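Side-chain contacts in uncharacterized protein (PDB 6PTM), which probably hydrolyses carrageenan from the ends of its chains, as an exo-carrageenase of glycoside hydrolase family 42: residues Phe195-Asn198 / Ala199-Ile202; Glu300-Trp303 / Ala304-Pro307; Tyr311-Glu314 / Glu315-Lys318; Ala365-Met368 / Asp369-Thr372; Ile409-Glu412 / Ala413-Asn417. One frame throughout, in Å; residues are numbered along the deposited sequence. Where two conformers were deposited one is given.

Contact 1: residues Phe195-Asn198 / Ala199-Ile202; sequences FMTN and ANVI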
loop_
_atom_site.group_PDB
_atom_site.type_symbol
_atom_site.label_atom_id
_atom_site.label_comp_id
_atom_site.label_asym_id
_atom_site.label_seq_id
_atom_site.Cartn_x
_atom_site.Cartn_y
_atom_site.Cartn_z
ATOM N N PHE A 195 10.683 9.019 16.745
ATOM C CA PHE A 195 9.514 8.377 17.396
ATOM C C PHE A 195 9.102 9.248 18.576
ATOM O O PHE A 195 9.962 9.627 19.351
ATOM C CB PHE A 195 9.885 6.985 17.901
ATOM C CG PHE A 195 8.810 6.330 18.724
ATOM C CD1 PHE A 195 8.804 6.431 20.109
ATOM C CD2 PHE A 195 7.799 5.612 18.111
ATOM C CE1 PHE A 195 7.806 5.821 20.855
ATOM C CE2 PHE A 195 6.815 4.987 18.857
ATOM C CZ PHE A 195 6.810 5.110 20.227
ATOM N N MET A 196 7.824 9.537 18.730
ATOM C CA MET A 196 7.334 10.143 19.989
ATOM C C MET A 196 5.946 9.603 20.322
ATOM O O MET A 196 5.335 8.943 19.474
ATOM C CB MET A 196 7.300 11.667 19.890
ATOM C CG MET A 196 6.469 12.178 18.767
ATOM S SD MET A 196 6.720 13.958 18.761
ATOM C CE MET A 196 5.577 14.361 17.440
ATOM N N THR A 197 5.506 9.873 21.549
ATOM C CA THR A 197 4.279 9.335 22.161
ATOM C C THR A 197 3.682 10.417 23.058
ATOM O O THR A 197 4.456 11.224 23.666
ATOM C CB THR A 197 4.588 8.027 22.903
ATOM O OG1 THR A 197 3.358 7.620 23.475
ATOM C CG2 THR A 197 5.645 8.150 23.978
ATOM N N ASN A 198 2.355 10.425 23.182
ATOM C CA ASN A 198 1.719 11.335 24.152
ATOM C C ASN A 198 2.262 11.067 25.568
ATOM O O ASN A 198 2.190 11.969 26.376
ATOM C CB ASN A 198 0.208 11.280 24.037
ATOM C CG ASN A 198 -0.242 11.881 22.727
ATOM O OD1 ASN A 198 -0.099 13.074 22.512
ATOM N ND2 ASN A 198 -0.803 11.064 21.873
ATOM N N ALA A 199 2.806 9.892 25.875
ATOM C CA ALA A 199 3.385 9.631 27.222
ATOM C C ALA A 199 4.597 10.547 27.448
ATOM O O ALA A 199 5.023 10.686 28.605
ATOM C CB ALA A 199 3.752 8.175 27.403
ATOM N N ASN A 200 5.143 11.169 26.399
ATOM C CA ASN A 200 6.310 12.083 26.552
ATOM C C ASN A 200 5.825 13.431 27.072
ATOM O O ASN A 200 6.694 14.295 27.345
ATOM C CB ASN A 200 7.088 12.309 25.251
ATOM C CG ASN A 200 7.681 11.062 24.632
ATOM O OD1 ASN A 200 7.713 10.949 23.408
ATOM N ND2 ASN A 200 8.167 10.148 25.456
ATOM N N VAL A 201 4.495 13.656 27.125
ATOM C CA VAL A 201 3.915 14.833 27.825
ATOM C C VAL A 201 3.783 14.418 29.295
ATOM O O VAL A 201 2.873 13.597 29.596
ATOM C CB VAL A 201 2.558 15.292 27.250
ATOM C CG1 VAL A 201 2.046 16.522 27.997
ATOM C CG2 VAL A 201 2.619 15.582 25.760
ATOM N N ILE A 202 4.645 14.933 30.175
ATOM C CA ILE A 202 4.804 14.369 31.541
ATOM C C ILE A 202 3.920 15.134 32.540
ATOM O O ILE A 202 3.850 14.669 33.657
ATOM C CB ILE A 202 6.289 14.287 31.990
ATOM C CG1 ILE A 202 6.908 15.670 32.212
ATOM C CG2 ILE A 202 7.094 13.432 31.007
ATOM C CD1 ILE A 202 8.364 15.651 32.618
#
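Just beyond strand 192-197 the chain folds into a tight 3-10 turn, and N200 swings back against T197 to close it. Two bonds join the pair. The backbone N of N200 gives its hydrogen to T197 O at 2.8 Å, and the side-chain OD1 of N200 takes the hydrogen of T197 N at 3.1 Å. That second donor stands well above the plane of the amide, yet the bond itself is fairly straight (153° at the hydrogen). With CG beside its own backbone N (chi1 -60°), the N200 amide is folded back toward the strand, where the CG2 methyl of T197 lies against it, 3.5 Å from ND2. OD1 also meets the CB of M196 at 3.6 Å. In the (beta/alpha) barrel expected for this family, this is a turn at the C-terminal end of an inner strand, leading off toward helix 210-218. With alanine in place of N200, the N-H of T197 would probably lose its side-chain acceptor and the T197 methyl one of its neighbours. Further round, V201 N reaches N198 O at 3.0 Å. The hydroxyl OG1 of T197 receives a weak bond from A199 N, 3.4 Å long, while its stronger partner is N230 on the next strand. N198 turns its ND2 to N267 of helix 261-278, whose L270 and V266 its side chain also touches.

Contact 2: residues Glu300-Trp303 / Ala304-Pro307; sequences EKTW and ASAP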
loop_
_atom_site.group_PDB
_atom_site.type_symbol
_atom_site.label_atom_id
_atom_site.label_comp_id
_atom_site.label_asym_id
_atom_site.label_seq_id
_atom_site.Cartn_x
_atom_site.Cartn_y
_atom_site.Cartn_z
ATOM N N GLU A 300 -20.453 -4.937 17.807
ATOM C CA GLU A 300 -20.194 -5.712 19.036
ATOM C C GLU A 300 -19.753 -7.140 18.658
ATOM O O GLU A 300 -20.281 -7.665 17.680
ATOM C CB GLU A 300 -21.435 -5.729 19.901
ATOM C CG GLU A 300 -21.129 -6.280 21.275
ATOM C CD GLU A 300 -22.203 -5.913 22.265
ATOM O OE1 GLU A 300 -21.900 -6.013 23.469
ATOM O OE2 GLU A 300 -23.333 -5.515 21.807
ATOM N N LYS A 301 -18.836 -7.731 19.440
ATOM C CA LYS A 301 -18.379 -9.148 19.281
ATOM C C LYS A 301 -17.448 -9.290 18.072
ATOM O O LYS A 301 -17.298 -10.419 17.600
ATOM C CB LYS A 301 -19.537 -10.117 18.977
ATOM C CG LYS A 301 -20.754 -10.058 19.894
ATOM C CD LYS A 301 -20.413 -10.249 21.349
ATOM C CE LYS A 301 -21.642 -10.145 22.221
ATOM N NZ LYS A 301 -21.290 -10.336 23.647
ATOM N N THR A 302 -16.937 -8.196 17.498
ATOM C CA THR A 302 -15.986 -8.282 16.371
ATOM C C THR A 302 -14.629 -7.817 16.887
ATOM O O THR A 302 -14.570 -7.063 17.890
ATOM C CB THR A 302 -16.454 -7.494 15.138
ATOM O OG1 THR A 302 -16.391 -6.112 15.505
ATOM C CG2 THR A 302 -17.825 -7.924 14.655
ATOM N N TRP A 303 -13.592 -8.219 16.163
ATOM C CA TRP A 303 -12.174 -7.928 16.476
ATOM C C TRP A 303 -11.968 -6.415 16.593
ATOM O O TRP A 303 -12.430 -5.669 15.682
ATOM C CB TRP A 303 -11.304 -8.542 15.385
ATOM C CG TRP A 303 -9.920 -7.993 15.375
ATOM C CD1 TRP A 303 -8.909 -8.286 16.255
ATOM C CD2 TRP A 303 -9.399 -7.023 14.446
ATOM N NE1 TRP A 303 -7.791 -7.563 15.930
ATOM C CE2 TRP A 303 -8.061 -6.772 14.835
ATOM C CE3 TRP A 303 -9.921 -6.342 13.334
ATOM C CZ2 TRP A 303 -7.254 -5.876 14.125
ATOM C CZ3 TRP A 303 -9.127 -5.446 12.644
ATOM C CH2 TRP A 303 -7.807 -5.223 13.041
ATOM N N ALA A 304 -11.288 -6.011 17.665
ATOM C CA ALA A 304 -10.829 -4.641 17.988
ATOM C C ALA A 304 -12.023 -3.683 18.069
ATOM O O ALA A 304 -11.813 -2.524 17.827
ATOM C CB ALA A 304 -9.815 -4.161 16.962
ATOM N N SER A 305 -13.223 -4.169 18.382
ATOM C CA SER A 305 -14.430 -3.325 18.545
ATOM C C SER A 305 -14.513 -2.802 19.983
ATOM O O SER A 305 -14.048 -3.455 20.928
ATOM C CB SER A 305 -15.672 -4.062 18.110
ATOM O OG SER A 305 -15.763 -5.292 18.829
ATOM N N ALA A 306 -15.060 -1.601 20.125
ATOM C CA ALA A 306 -15.419 -0.986 21.411
ATOM C C ALA A 306 -16.562 -0.005 21.161
ATOM O O ALA A 306 -16.724 0.523 20.051
ATOM C CB ALA A 306 -14.223 -0.298 22.001
ATOM N N PRO A 307 -17.369 0.277 22.193
ATOM C CA PRO A 307 -18.370 1.332 22.101
ATOM C C PRO A 307 -17.665 2.685 22.074
ATOM O O PRO A 307 -16.611 2.824 22.719
ATOM C CB PRO A 307 -19.187 1.198 23.397
ATOM C CG PRO A 307 -18.726 -0.134 24.019
ATOM C CD PRO A 307 -17.317 -0.341 23.531
HETATM O O HOH W 1 -17.482 -5.912 20.980
#
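S305 doubles back onto T302 across a type II beta turn, with W303 and A304 at its two corners. The closing bond runs from S305 N to T302 O over 3.2 Å; it is bent, 144° at the hydrogen, and the donor rises above the carbonyl plane. Beside it, the OG1 of T302 sits 3.4 Å from the CB of S305. The modelled OG of S305 falls so near T302 O that its exact placing is doubtful. At the corners, A304 takes up a left-handed backbone conformation (phi 59°), which sets its methyl squarely over the indole of W303: CB stands 3.9 Å from the centroid of the five-membered ring, a CH-pi contact over the face. W303 has CG anti to its backbone N (chi1 163°), and this lays the ring back across the A304 peptide, with CG 3.3 Å from A304 N. Outward from this core, a water accepts from K301 N at 2.7 Å; its further link to S305 OG, which would join the two arms of the turn, shares the doubt over that atom's placing. T302 OG1 is bonded to I299 O, N297 ND2 holds the carbonyl of W303, and H295 meets the indole ring. Backbone polar groups and a single methyl-on-indole contact thus shape a surface turn, and the CH-pi packing probably repays part of what the unusual backbone of A304 costs.

Contact 3: residues Tyr311-Glu314 / Glu315-Lys318; sequences YAYE and EFRK
E315 continues the helical bonding, its N donating to Y311 O at 3.1 Å, and it meets the same carbonyl a second time through water. The water gives one hydrogen to Y311 O and the other to E315 OE2, reached because the glutamate chain bends at chi2 (-55°). F316 comes next, pressing the CD2 edge of its ring on the face of Y313, 3.5 Å from CE1. This is a T-shaped pair, with the ring planes 82° apart. R317 then runs out extended from CG to NE and passes between two partners. Its NH1 makes a salt bridge with E314 OE1 at 2.8 Å, arriving nearly along the C-O axis of the carboxylate, while Y313 CD2 covers one face of the guanidinium, 3.6 Å from NH2. Its NE goes on to V344 O in a nearby loop. K318, also extended, returns toward E315, where NZ and OE2 form a weak salt bridge at 3.5 Å. Helix 310-324 lies against helix 358-385, with F316 on F363 and F366 and A312 on R370.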
loop_
_atom_site.group_PDB
_atom_site.type_symbol
_atom_site.label_atom_id
_atom_site.label_comp_id
_atom_site.label_asym_id
_atom_site.label_seq_id
_atom_site.Cartn_x
_atom_site.Cartn_y
_atom_site.Cartn_z
ATOM N N TYR A 311 -18.359 11.574 25.094
ATOM C CA TYR A 311 -17.873 12.737 24.305
ATOM C C TYR A 311 -18.163 12.462 22.821
ATOM O O TYR A 311 -18.685 13.378 22.128
ATOM C CB TYR A 311 -16.402 13.073 24.604
ATOM C CG TYR A 311 -16.185 13.911 25.846
ATOM C CD1 TYR A 311 -16.518 15.259 25.905
ATOM C CD2 TYR A 311 -15.680 13.340 26.994
ATOM C CE1 TYR A 311 -16.343 16.009 27.064
ATOM C CE2 TYR A 311 -15.499 14.065 28.164
ATOM C CZ TYR A 311 -15.826 15.408 28.201
ATOM O OH TYR A 311 -15.619 16.075 29.379
ATOM N N ALA A 312 -17.900 11.239 22.333
ATOM C CA ALA A 312 -18.064 10.873 20.907
ATOM C C ALA A 312 -19.554 10.879 20.556
ATOM O O ALA A 312 -19.893 11.356 19.477
ATOM C CB ALA A 312 -17.422 9.521 20.600
ATOM N N TYR A 313 -20.419 10.337 21.414
ATOM C CA TYR A 313 -21.875 10.304 21.150
ATOM C C TYR A 313 -22.420 11.739 21.089
ATOM O O TYR A 313 -23.314 12.024 20.245
ATOM C CB TYR A 313 -22.614 9.434 22.167
ATOM C CG TYR A 313 -23.879 8.885 21.571
ATOM C CD1 TYR A 313 -23.857 7.727 20.810
ATOM C CD2 TYR A 313 -25.064 9.619 21.598
ATOM C CE1 TYR A 313 -25.000 7.258 20.187
ATOM C CE2 TYR A 313 -26.215 9.167 20.973
ATOM C CZ TYR A 313 -26.194 7.967 20.285
ATOM O OH TYR A 313 -27.311 7.538 19.626
ATOM N N GLU A 314 -21.918 12.636 21.952
ATOM C CA GLU A 314 -22.284 14.074 21.860
ATOM C C GLU A 314 -21.861 14.633 20.485
ATOM O O GLU A 314 -22.644 15.382 19.870
ATOM C CB GLU A 314 -21.729 14.829 23.079
ATOM C CG GLU A 314 -22.095 16.310 23.096
ATOM C CD GLU A 314 -23.585 16.639 23.075
ATOM O OE1 GLU A 314 -24.434 15.799 23.519
ATOM O OE2 GLU A 314 -23.897 17.716 22.568
ATOM N N GLU A 315 -20.693 14.241 19.957
ATOM C CA GLU A 315 -20.293 14.671 18.593
ATOM C C GLU A 315 -21.259 14.058 17.570
ATOM O O GLU A 315 -21.710 14.771 16.638
ATOM C CB GLU A 315 -18.823 14.330 18.324
ATOM C CG GLU A 315 -17.878 15.152 19.174
ATOM C CD GLU A 315 -18.055 16.650 19.048
ATOM O OE1 GLU A 315 -17.958 17.154 17.930
ATOM O OE2 GLU A 315 -18.387 17.288 20.063
ATOM N N PHE A 316 -21.653 12.810 17.775
ATOM C CA PHE A 316 -22.660 12.143 16.911
ATOM C C PHE A 316 -23.955 12.979 16.810
ATOM O O PHE A 316 -24.495 13.125 15.701
ATOM C CB PHE A 316 -22.920 10.711 17.398
ATOM C CG PHE A 316 -23.788 9.855 16.508
ATOM C CD1 PHE A 316 -23.735 9.930 15.126
ATOM C CD2 PHE A 316 -24.635 8.916 17.075
ATOM C CE1 PHE A 316 -24.539 9.110 14.336
ATOM C CE2 PHE A 316 -25.399 8.062 16.286
ATOM C CZ PHE A 316 -25.345 8.164 14.912
ATOM N N ARG A 317 -24.487 13.468 17.928
ATOM C CA ARG A 317 -25.744 14.288 17.935
ATOM C C ARG A 317 -25.518 15.536 17.067
ATOM O O ARG A 317 -26.412 15.890 16.271
ATOM C CB ARG A 317 -26.132 14.676 19.366
ATOM C CG ARG A 317 -26.453 13.512 20.301
ATOM C CD ARG A 317 -26.770 14.030 21.702
ATOM N NE ARG A 317 -27.109 12.927 22.567
ATOM C CZ ARG A 317 -26.372 12.536 23.602
ATOM N NH1 ARG A 317 -25.279 13.199 23.925
ATOM N NH2 ARG A 317 -26.697 11.459 24.290
ATOM N N LYS A 318 -24.336 16.159 17.161
ATOM C CA LYS A 318 -23.964 17.318 16.310
ATOM C C LYS A 318 -23.912 16.914 14.836
ATOM O O LYS A 318 -24.467 17.632 13.978
ATOM C CB LYS A 318 -22.646 17.892 16.812
ATOM C CG LYS A 318 -22.786 18.640 18.128
ATOM C CD LYS A 318 -21.449 19.055 18.763
ATOM C CE LYS A 318 -21.618 19.679 20.128
ATOM N NZ LYS A 318 -20.305 20.099 20.661
HETATM O O HOH W 2 -18.368 16.039 22.690
#

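Contact 4: residues Ala365-Met368 / Asp369-Thr372; sequences AFNM and DRVT. With EDO (1,2-ethanediol), chain C.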
loop_
_atom_site.group_PDB
_atom_site.type_symbol
_atom_site.label_atom_id
_atom_site.label_comp_id
_atom_site.label_asym_id
_atom_site.label_seq_id
_atom_site.Cartn_x
_atom_site.Cartn_y
_atom_site.Cartn_z
ATOM N N ALA A 365 -21.152 6.349 9.170
ATOM C CA ALA A 365 -20.822 7.571 8.412
ATOM C C ALA A 365 -20.204 8.591 9.379
ATOM O O ALA A 365 -19.145 9.154 9.058
ATOM C CB ALA A 365 -22.072 8.098 7.741
ATOM N N PHE A 366 -20.822 8.749 10.556
ATOM C CA PHE A 366 -20.316 9.621 11.633
ATOM C C PHE A 366 -18.928 9.107 12.048
ATOM O O PHE A 366 -18.010 9.930 12.207
ATOM C CB PHE A 366 -21.279 9.700 12.821
ATOM C CG PHE A 366 -20.573 10.147 14.081
ATOM C CD1 PHE A 366 -20.122 11.449 14.205
ATOM C CD2 PHE A 366 -20.292 9.267 15.108
ATOM C CE1 PHE A 366 -19.420 11.856 15.327
ATOM C CE2 PHE A 366 -19.603 9.678 16.243
ATOM C CZ PHE A 366 -19.175 10.980 16.353
ATOM N N ASN A 367 -18.775 7.789 12.243
ATOM C CA ASN A 367 -17.505 7.250 12.772
ATOM C C ASN A 367 -16.379 7.632 11.778
ATOM O O ASN A 367 -15.285 8.063 12.212
ATOM C CB ASN A 367 -17.604 5.739 13.022
ATOM C CG ASN A 367 -16.494 5.188 13.906
ATOM O OD1 ASN A 367 -16.040 5.876 14.812
ATOM N ND2 ASN A 367 -16.071 3.955 13.665
ATOM N N MET A 368 -16.629 7.497 10.480
ATOM C CA MET A 368 -15.656 7.915 9.452
ATOM C C MET A 368 -15.343 9.409 9.562
ATOM O O MET A 368 -14.138 9.747 9.622
ATOM C CB MET A 368 -16.179 7.615 8.060
ATOM C CG MET A 368 -16.010 6.156 7.657
ATOM S SD MET A 368 -16.695 6.052 5.989
ATOM C CE MET A 368 -16.607 4.285 5.714
ATOM N N ASP A 369 -16.381 10.245 9.596
ATOM C CA ASP A 369 -16.245 11.722 9.614
ATOM C C ASP A 369 -15.502 12.157 10.879
ATOM O O ASP A 369 -14.663 13.033 10.748
ATOM C CB ASP A 369 -17.593 12.415 9.386
ATOM C CG ASP A 369 -18.129 12.204 7.972
ATOM O OD1 ASP A 369 -17.391 11.608 7.148
ATOM O OD2 ASP A 369 -19.269 12.638 7.691
ATOM N N ARG A 370 -15.747 11.571 12.047
ATOM C CA ARG A 370 -15.067 12.076 13.264
ATOM C C ARG A 370 -13.619 11.593 13.253
ATOM O O ARG A 370 -12.762 12.233 13.881
ATOM C CB ARG A 370 -15.756 11.652 14.562
ATOM C CG ARG A 370 -15.813 10.149 14.786
ATOM C CD ARG A 370 -15.378 9.783 16.164
ATOM N NE ARG A 370 -15.408 8.334 16.329
ATOM C CZ ARG A 370 -15.087 7.704 17.458
ATOM N NH1 ARG A 370 -15.143 6.382 17.495
ATOM N NH2 ARG A 370 -14.759 8.392 18.549
ATOM N N VAL A 371 -13.364 10.452 12.618
ATOM C CA VAL A 371 -11.965 9.966 12.527
ATOM C C VAL A 371 -11.211 10.871 11.560
ATOM O O VAL A 371 -10.094 11.275 11.880
ATOM C CB VAL A 371 -11.903 8.474 12.138
ATOM C CG1 VAL A 371 -10.498 8.079 11.720
ATOM C CG2 VAL A 371 -12.414 7.616 13.293
ATOM N N THR A 372 -11.804 11.162 10.389
ATOM C CA THR A 372 -11.214 12.129 9.436
ATOM C C THR A 372 -10.893 13.448 10.173
ATOM O O THR A 372 -9.759 13.994 10.002
ATOM C CB THR A 372 -12.144 12.323 8.234
ATOM O OG1 THR A 372 -12.365 11.084 7.551
ATOM C CG2 THR A 372 -11.615 13.387 7.310
HETATM C C1 EDO C . -19.318 9.281 5.611
HETATM O O1 EDO C . -18.655 10.376 5.048
HETATM C C2 EDO C . -20.344 8.765 4.652
HETATM O O2 EDO C . -21.476 9.596 4.510
#
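A regular alpha-helical backbone joins A365 through T372, with i to i+4 bonds such as D369 N to A365 O at 3.0 Å and T372 N to M368 O at 2.8 Å. On it, R370 grips N367 from the side. NE and NH1 both point at the one oxygen, OD1, with NE at 3.0 Å and NH1 at 2.9 Å, and OD1 lies practically in the guanidinium plane. NE also falls in the plane of the N367 carbonyl, whereas NH1 is tilted from it. The arginine reaches back up the helix because its CG sits between the backbone N and the carbonyl carbon (chi1 62°), a cramped setting in a helix. The same chi1 puts CG over the face of F366, 4.1 Å from the ring centroid; beyond a bend at chi2 the guanidinium ends only 16° from the plane of the ring. Helix 358-385 is the last helix of the crossover from strand 288-292 to its parallel neighbour 391-394, consistent with the (beta/alpha)8 barrel expected of this family. A leucine in place of R370 would probably leave N367 OD1 without both donors, and N259, which takes the arginine's NH2, without its mate. N367 is held at its other end too, with ND2 on W296 O. D369 is bonded elsewhere: its OD1 accepts from O1 of the ethanediol at 2.7 Å and its OD2 from the indole N-H of W319, whose ring also meets F366. The diol, probably left from the crystallisation liquor, is bonded as well to K570.

Contact 5: residues Ile409-Glu412 / Ala413-Asn417; sequences IDLE and ALTRN
D410 caps the start of helix 411-417 by reaching forward to A413. From CB, 4.1 Å from the A413 methyl, the chain turns out with CG anti to the backbone N (chi1 180°), which carries the carboxylate over the first turn. CG comes to 3.5 Å from A413 CB. OD1 accepts from A413 N at 3.1 Å, a straight bond (163°) that comes in from above the carboxylate plane, and this is the N-cap interaction. OD2 rests 3.5 Å from the same A413 CB and forms a salt bridge with K570. The D410 carbonyl joins in, taking L414 N at 2.9 Å. One residue on, L411 O is shared by two donors of T415, OG1 at 2.7 Å and the backbone N, which reach it from opposite faces of the carbonyl plane. On the apolar side I409 CD1 meets L414 CD1 at 4.0 Å, and L411 packs on F456 and M457 of helix 448-460. The helix thus begins with a backbone N-H answered by a carboxylate, and both the positive end of the helix and K570 would probably favour the charged form of D410.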
loop_
_atom_site.group_PDB
_atom_site.type_symbol
_atom_site.label_atom_id
_atom_site.label_comp_id
_atom_site.label_asym_id
_atom_site.label_seq_id
_atom_site.Cartn_x
_atom_site.Cartn_y
_atom_site.Cartn_z
ATOM N N ILE A 409 -12.554 4.398 9.043
ATOM C CA ILE A 409 -11.515 4.682 8.031
ATOM C C ILE A 409 -12.188 4.925 6.683
ATOM O O ILE A 409 -12.717 3.948 6.049
ATOM C CB ILE A 409 -10.483 3.542 7.988
ATOM C CG1 ILE A 409 -9.792 3.408 9.344
ATOM C CG2 ILE A 409 -9.494 3.754 6.858
ATOM C CD1 ILE A 409 -9.154 4.685 9.894
ATOM N N ASP A 410 -12.091 6.176 6.251
ATOM C CA ASP A 410 -12.582 6.683 4.949
ATOM C C ASP A 410 -11.343 6.842 4.065
ATOM O O ASP A 410 -10.672 7.861 4.184
ATOM C CB ASP A 410 -13.378 7.971 5.159
ATOM C CG ASP A 410 -13.953 8.625 3.903
ATOM O OD1 ASP A 410 -13.518 8.274 2.771
ATOM O OD2 ASP A 410 -14.819 9.500 4.059
ATOM N N LEU A 411 -10.993 5.828 3.288
ATOM C CA LEU A 411 -9.700 5.823 2.553
ATOM C C LEU A 411 -9.642 7.043 1.622
ATOM O O LEU A 411 -8.553 7.629 1.428
ATOM C CB LEU A 411 -9.542 4.509 1.764
ATOM C CG LEU A 411 -8.210 4.330 1.039
ATOM C CD1 LEU A 411 -7.040 4.559 1.965
ATOM C CD2 LEU A 411 -8.100 2.945 0.417
ATOM N N GLU A 412 -10.752 7.396 0.984
ATOM C CA GLU A 412 -10.750 8.545 0.057
ATOM C C GLU A 412 -10.393 9.807 0.845
ATOM O O GLU A 412 -9.484 10.528 0.431
ATOM C CB GLU A 412 -12.111 8.781 -0.579
ATOM C CG GLU A 412 -12.125 10.059 -1.378
ATOM C CD GLU A 412 -13.330 10.208 -2.300
ATOM O OE1 GLU A 412 -14.393 9.719 -1.880
ATOM O OE2 GLU A 412 -13.223 10.817 -3.401
ATOM N N ALA A 413 -11.085 10.054 1.956
ATOM C CA ALA A 413 -10.919 11.330 2.687
ATOM C C ALA A 413 -9.500 11.357 3.267
ATOM O O ALA A 413 -8.831 12.384 3.149
ATOM C CB ALA A 413 -11.991 11.509 3.731
ATOM N N LEU A 414 -9.026 10.257 3.843
ATOM C CA LEU A 414 -7.702 10.272 4.512
ATOM C C LEU A 414 -6.620 10.402 3.445
ATOM O O LEU A 414 -5.636 11.094 3.703
ATOM C CB LEU A 414 -7.522 9.041 5.397
ATOM C CG LEU A 414 -8.527 8.950 6.540
ATOM C CD1 LEU A 414 -8.254 7.732 7.403
ATOM C CD2 LEU A 414 -8.503 10.193 7.408
ATOM N N THR A 415 -6.810 9.788 2.276
ATOM C CA THR A 415 -5.826 9.886 1.167
ATOM C C THR A 415 -5.767 11.335 0.658
ATOM O O THR A 415 -4.651 11.907 0.582
ATOM C CB THR A 415 -6.127 8.882 0.063
ATOM O OG1 THR A 415 -5.921 7.586 0.636
ATOM C CG2 THR A 415 -5.222 9.132 -1.115
ATOM N N ARG A 416 -6.922 11.936 0.425
ATOM C CA ARG A 416 -7.037 13.334 -0.062
ATOM C C ARG A 416 -6.396 14.285 0.958
ATOM O O ARG A 416 -5.656 15.188 0.550
ATOM C CB ARG A 416 -8.513 13.652 -0.289
ATOM C CG ARG A 416 -8.810 15.110 -0.600
ATOM C CD ARG A 416 -10.305 15.361 -0.472
ATOM N NE ARG A 416 -10.646 15.410 0.934
ATOM C CZ ARG A 416 -11.834 15.125 1.441
ATOM N NH1 ARG A 416 -12.825 14.800 0.646
ATOM N NH2 ARG A 416 -12.024 15.193 2.742
ATOM N N ASN A 417 -6.684 14.062 2.228
ATOM C CA ASN A 417 -6.220 14.939 3.336
ATOM C C ASN A 417 -4.719 14.807 3.604
ATOM O O ASN A 417 -4.182 15.646 4.363
ATOM C CB ASN A 417 -7.045 14.730 4.597
ATOM C CG ASN A 417 -8.458 15.229 4.403
ATOM O OD1 ASN A 417 -8.751 15.801 3.351
ATOM N ND2 ASN A 417 -9.327 14.979 5.375
#

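In the fold
From the N terminus, contact 1 comes first, rounding the turn after strand 192-197, which runs parallel to strand 225-230; it touches none of the others. Contact 2 closes a short turn in the loop after strand 288-292, and contact 3 follows after a gap of three residues, on helix 310-324. Contact 4 lies on helix 358-385 and contact 5 at the start of helix 411-417. All five are local and in series, so none nests in or crosses another. Contact 4 is the hub in space: A312 O meets F366 CZ on one flank, and T372 touches A413, L414 and N417 on another, its centre lying about 11 Å from those of contacts 3 and 5.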